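Local coordinates for HNH nuclease domain-containing protein (Streptomyces coelicolor, PDB 5ZMO) that recognises phosphorothioated DNA through its sulfur-binding domain, the part present here, and probably cleaves it as a type IV restriction endonuclease, at residues Pro25-Ile37 against Ala133-Phe145. Numbering follows the deposited sequence.
Sequences PALHRPVLLLWAI and AASAAAGLIARYF
Leu140 and Ile37 interlock two nearly antiparallel helices, 28-37 and 133-144, as knobs into holes from opposite sides of the interface. Leu140 fills the hollow among Pro30, Leu33, Leu34 and Ile37; its CD1 branch does the closest touching, 3.8 Å from Leu33 CB. Ile37 drops in return among Ala133, Ala136, Ala137 and Leu140, where the small alanines form the seat, consistent with the close approach there: Leu34 CA lies 6.0 Å from Ala137 CA. The axes of the two helical segments approach to 10.0 Å at a crossing angle of -154°. Leu34 and Leu140 lie side by side, pointing opposite ways, and Leu34 forks, CD2 resting 3.6 Å from Ala137 O while CD1 meets Phe145 CE2. With its CG anti to the carbonyl carbon (chi1 -64°), Phe145, just past the helix, carries its ring across to Leu34 and Val31, whose CG2 abuts the ring edge. At the same end Pro30 CG stands over the centre of the Tyr144 ring in a CH-pi contact, 3.7 Å from the centroid; Arg143 CG backs the opposite face and Pro25 CG meets the edge. A serine in place of Tyr144 would probably leave the Pro30 ring without its aromatic platform and open a gap beside Pro25. The side chains meet through apolar contacts within the sulfur-binding domain. Nearby, Arg29 hydrogen-bonds a modified group of what is probably the bound phosphorothioated DNA and forms a salt bridge with Asp84. Helix 9-14 packs on Ala136 and Leu140, while helices 50-63 and 70-83 pack against other sides of helix 28-41.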
loop_
_atom_site.group_PDB
_atom_site.type_symbol
_atom_site.label_atom_id
_atom_site.label_comp_id
_atom_site.label_asym_id
_atom_site.label_seq_id
_atom_site.Cartn_x
_atom_site.Cartn_y
_atom_site.Cartn_z
ATOM N N PRO A 25 -7.410 12.982 -5.735
ATOM C CA PRO A 25 -6.028 12.526 -5.523
ATOM C C PRO A 25 -5.789 11.147 -6.146
ATOM O O PRO A 25 -6.743 10.321 -6.237
ATOM C CB PRO A 25 -5.913 12.460 -4.020
ATOM C CG PRO A 25 -7.283 12.139 -3.564
ATOM C CD PRO A 25 -8.246 12.706 -4.562
ATOM N N ALA A 26 -4.543 10.892 -6.552
ATOM C CA ALA A 26 -4.134 9.521 -6.918
ATOM C C ALA A 26 -4.312 8.596 -5.707
ATOM O O ALA A 26 -3.717 8.834 -4.682
ATOM C CB ALA A 26 -2.691 9.537 -7.393
ATOM N N LEU A 27 -5.132 7.558 -5.832
ATOM C CA LEU A 27 -5.452 6.697 -4.691
ATOM C C LEU A 27 -4.502 5.489 -4.522
ATOM O O LEU A 27 -4.634 4.724 -3.519
ATOM C CB LEU A 27 -6.883 6.250 -4.723
ATOM C CG LEU A 27 -7.877 7.419 -4.584
ATOM C CD1 LEU A 27 -9.241 6.934 -5.036
ATOM C CD2 LEU A 27 -7.935 7.971 -3.160
ATOM N N HIS A 28 -3.465 5.433 -5.350
ATOM C CA HIS A 28 -2.537 4.267 -5.438
ATOM C C HIS A 28 -1.863 3.958 -4.106
ATOM O O HIS A 28 -1.949 2.849 -3.585
ATOM C CB HIS A 28 -1.510 4.470 -6.489
ATOM C CG HIS A 28 -2.074 4.697 -7.857
ATOM N ND1 HIS A 28 -2.865 5.789 -8.152
ATOM C CD2 HIS A 28 -1.924 4.024 -9.012
ATOM C CE1 HIS A 28 -3.230 5.733 -9.417
ATOM N NE2 HIS A 28 -2.650 4.692 -9.974
ATOM N N ARG A 29 -1.243 4.989 -3.491
ATOM C CA ARG A 29 -0.567 4.813 -2.211
ATOM C C ARG A 29 -1.516 4.529 -1.082
ATOM O O ARG A 29 -1.233 3.615 -0.301
ATOM C CB ARG A 29 0.447 5.955 -1.954
ATOM C CG ARG A 29 1.740 5.701 -2.719
ATOM C CD ARG A 29 2.709 6.869 -2.489
ATOM N NE ARG A 29 2.371 8.018 -3.296
ATOM C CZ ARG A 29 2.845 9.267 -3.057
ATOM N NH1 ARG A 29 2.474 10.280 -3.821
ATOM N NH2 ARG A 29 3.638 9.511 -2.022
ATOM N N PRO A 30 -2.632 5.298 -0.951
ATOM C CA PRO A 30 -3.632 4.998 0.021
ATOM C C PRO A 30 -4.180 3.574 -0.048
ATOM O O PRO A 30 -4.318 2.927 1.039
ATOM C CB PRO A 30 -4.730 6.059 -0.245
ATOM C CG PRO A 30 -3.878 7.258 -0.714
ATOM C CD PRO A 30 -2.847 6.639 -1.546
ATOM N N VAL A 31 -4.399 3.095 -1.246
ATOM C CA VAL A 31 -4.929 1.699 -1.391
ATOM C C VAL A 31 -3.863 0.662 -0.935
ATOM O O VAL A 31 -4.160 -0.243 -0.181
ATOM C CB VAL A 31 -5.408 1.428 -2.812
ATOM C CG1 VAL A 31 -5.582 -0.071 -3.115
ATOM C CG2 VAL A 31 -6.681 2.190 -3.080
ATOM N N LEU A 32 -2.637 0.768 -1.391
ATOM C CA LEU A 32 -1.615 -0.166 -0.959
ATOM C C LEU A 32 -1.346 -0.121 0.520
ATOM O O LEU A 32 -1.231 -1.234 1.194
ATOM C CB LEU A 32 -0.348 0.005 -1.795
ATOM C CG LEU A 32 0.710 -1.060 -1.556
ATOM C CD1 LEU A 32 0.220 -2.441 -1.788
ATOM C CD2 LEU A 32 1.908 -0.765 -2.453
ATOM N N LEU A 33 -1.292 1.103 1.097
ATOM C CA LEU A 33 -1.133 1.208 2.564
ATOM C C LEU A 33 -2.289 0.567 3.316
ATOM O O LEU A 33 -2.060 -0.151 4.298
ATOM C CB LEU A 33 -0.988 2.652 3.070
ATOM C CG LEU A 33 0.358 3.233 2.665
ATOM C CD1 LEU A 33 0.317 4.753 2.779
ATOM C CD2 LEU A 33 1.464 2.680 3.470
ATOM N N LEU A 34 -3.523 0.900 2.946
ATOM C CA LEU A 34 -4.684 0.227 3.638
ATOM C C LEU A 34 -4.660 -1.299 3.562
ATOM O O LEU A 34 -4.945 -2.014 4.560
ATOM C CB LEU A 34 -5.995 0.776 3.085
ATOM C CG LEU A 34 -6.494 2.123 3.582
ATOM C CD1 LEU A 34 -7.705 2.552 2.764
ATOM C CD2 LEU A 34 -6.901 2.006 5.027
ATOM N N TRP A 35 -4.265 -1.817 2.414
ATOM C CA TRP A 35 -4.180 -3.252 2.197
ATOM C C TRP A 35 -3.113 -3.793 3.114
ATOM O O TRP A 35 -3.329 -4.807 3.814
ATOM C CB TRP A 35 -3.898 -3.587 0.752
ATOM C CG TRP A 35 -3.717 -5.027 0.516
ATOM C CD1 TRP A 35 -4.699 -5.992 0.379
ATOM C CD2 TRP A 35 -2.464 -5.724 0.408
ATOM N NE1 TRP A 35 -4.136 -7.210 0.193
ATOM C CE2 TRP A 35 -2.776 -7.097 0.221
ATOM C CE3 TRP A 35 -1.117 -5.332 0.486
ATOM C CZ2 TRP A 35 -1.796 -8.058 0.066
ATOM C CZ3 TRP A 35 -0.131 -6.311 0.322
ATOM C CH2 TRP A 35 -0.486 -7.644 0.142
ATOM N N ALA A 36 -1.948 -3.129 3.115
ATOM C CA ALA A 36 -0.831 -3.609 3.984
ATOM C C ALA A 36 -1.162 -3.592 5.497
ATOM O O ALA A 36 -0.749 -4.470 6.253
ATOM C CB ALA A 36 0.426 -2.817 3.726
ATOM N N ILE A 37 -1.975 -2.620 5.941
ATOM C CA ILE A 37 -2.390 -2.573 7.342
ATOM C C ILE A 37 -3.280 -3.750 7.612
ATOM O O ILE A 37 -3.173 -4.433 8.662
ATOM C CB ILE A 37 -3.033 -1.224 7.717
ATOM C CG1 ILE A 37 -1.988 -0.109 7.679
ATOM C CG2 ILE A 37 -3.680 -1.337 9.093
ATOM C CD1 ILE A 37 -2.590 1.294 7.585
ATOM N N ALA A 133 -3.053 0.559 14.694
ATOM C CA ALA A 133 -3.481 0.154 13.357
ATOM C C ALA A 133 -4.835 0.786 12.939
ATOM O O ALA A 133 -4.986 1.299 11.837
ATOM C CB ALA A 133 -3.550 -1.349 13.271
ATOM N N ALA A 134 -5.838 0.602 13.793
ATOM C CA ALA A 134 -7.156 1.247 13.631
ATOM C C ALA A 134 -7.025 2.771 13.302
ATOM O O ALA A 134 -7.626 3.249 12.338
ATOM C CB ALA A 134 -8.004 1.027 14.889
ATOM N N SER A 135 -6.246 3.529 14.067
ATOM C CA SER A 135 -6.192 4.976 13.868
ATOM C C SER A 135 -5.488 5.311 12.587
ATOM O O SER A 135 -5.946 6.184 11.860
ATOM C CB SER A 135 -5.548 5.710 15.049
ATOM O OG SER A 135 -4.160 5.565 15.035
ATOM N N ALA A 136 -4.412 4.585 12.263
ATOM C CA ALA A 136 -3.780 4.775 10.943
ATOM C C ALA A 136 -4.731 4.421 9.761
ATOM O O ALA A 136 -4.800 5.165 8.778
ATOM C CB ALA A 136 -2.466 4.003 10.815
ATOM N N ALA A 137 -5.470 3.310 9.841
ATOM C CA ALA A 137 -6.356 2.909 8.728
ATOM C C ALA A 137 -7.582 3.930 8.644
ATOM O O ALA A 137 -7.927 4.410 7.570
ATOM C CB ALA A 137 -6.869 1.502 8.946
ATOM N N ALA A 138 -8.108 4.320 9.803
ATOM C CA ALA A 138 -9.216 5.317 9.908
ATOM C C ALA A 138 -8.788 6.650 9.351
ATOM O O ALA A 138 -9.544 7.294 8.643
ATOM C CB ALA A 138 -9.689 5.481 11.326
ATOM N N GLY A 139 -7.570 7.066 9.646
ATOM C CA GLY A 139 -7.031 8.281 9.064
ATOM C C GLY A 139 -7.007 8.253 7.561
ATOM O O GLY A 139 -7.376 9.234 6.888
ATOM N N LEU A 140 -6.540 7.145 6.977
ATOM C CA LEU A 140 -6.543 7.030 5.489
ATOM C C LEU A 140 -7.949 7.021 4.923
ATOM O O LEU A 140 -8.209 7.593 3.901
ATOM C CB LEU A 140 -5.805 5.783 5.032
ATOM C CG LEU A 140 -4.304 5.818 5.132
ATOM C CD1 LEU A 140 -3.668 4.458 4.997
ATOM C CD2 LEU A 140 -3.795 6.736 4.013
ATOM N N ILE A 141 -8.861 6.337 5.594
ATOM C CA ILE A 141 -10.226 6.267 5.138
ATOM C C ILE A 141 -10.902 7.640 5.214
ATOM O O ILE A 141 -11.605 8.005 4.257
ATOM C CB ILE A 141 -11.032 5.221 5.937
ATOM C CG1 ILE A 141 -10.623 3.820 5.465
ATOM C CG2 ILE A 141 -12.530 5.378 5.720
ATOM C CD1 ILE A 141 -10.982 2.703 6.415
ATOM N N ALA A 142 -10.629 8.401 6.270
ATOM C CA ALA A 142 -11.247 9.731 6.424
ATOM C C ALA A 142 -10.754 10.662 5.375
ATOM O O ALA A 142 -11.526 11.454 4.824
ATOM C CB ALA A 142 -10.980 10.336 7.781
ATOM N N ARG A 143 -9.472 10.568 5.049
ATOM C CA ARG A 143 -8.935 11.485 4.070
ATOM C C ARG A 143 -9.251 11.141 2.614
ATOM O O ARG A 143 -9.411 12.035 1.795
ATOM C CB ARG A 143 -7.405 11.616 4.275
ATOM C CG ARG A 143 -6.768 12.675 3.434
ATOM C CD ARG A 143 -5.285 12.840 3.739
ATOM N NE ARG A 143 -4.985 13.397 5.059
ATOM C CZ ARG A 143 -3.740 13.544 5.530
ATOM N NH1 ARG A 143 -2.669 13.161 4.806
ATOM N NH2 ARG A 143 -3.549 14.080 6.736
ATOM N N TYR A 144 -9.228 9.857 2.257
ATOM C CA TYR A 144 -9.341 9.424 0.862
ATOM C C TYR A 144 -10.614 8.674 0.476
ATOM O O TYR A 144 -10.834 8.483 -0.698
ATOM C CB TYR A 144 -8.133 8.517 0.524
ATOM C CG TYR A 144 -6.841 9.273 0.707
ATOM C CD1 TYR A 144 -6.547 10.338 -0.121
ATOM C CD2 TYR A 144 -5.975 8.983 1.770
ATOM C CE1 TYR A 144 -5.364 11.085 0.069
ATOM C CE2 TYR A 144 -4.802 9.723 1.963
ATOM C CZ TYR A 144 -4.527 10.763 1.092
ATOM O OH TYR A 144 -3.355 11.461 1.274
ATOM N N PHE A 145 -11.344 8.118 1.451
ATOM C CA PHE A 145 -12.544 7.302 1.205
ATOM C C PHE A 145 -13.610 7.783 2.142
ATOM O O PHE A 145 -14.229 6.993 2.863
ATOM C CB PHE A 145 -12.248 5.804 1.419
ATOM C CG PHE A 145 -11.280 5.280 0.483
ATOM C CD1 PHE A 145 -11.648 5.042 -0.817
ATOM C CD2 PHE A 145 -9.947 5.040 0.881
ATOM C CE1 PHE A 145 -10.699 4.627 -1.732
ATOM C CE2 PHE A 145 -9.006 4.622 -0.041
ATOM C CZ PHE A 145 -9.395 4.389 -1.346
#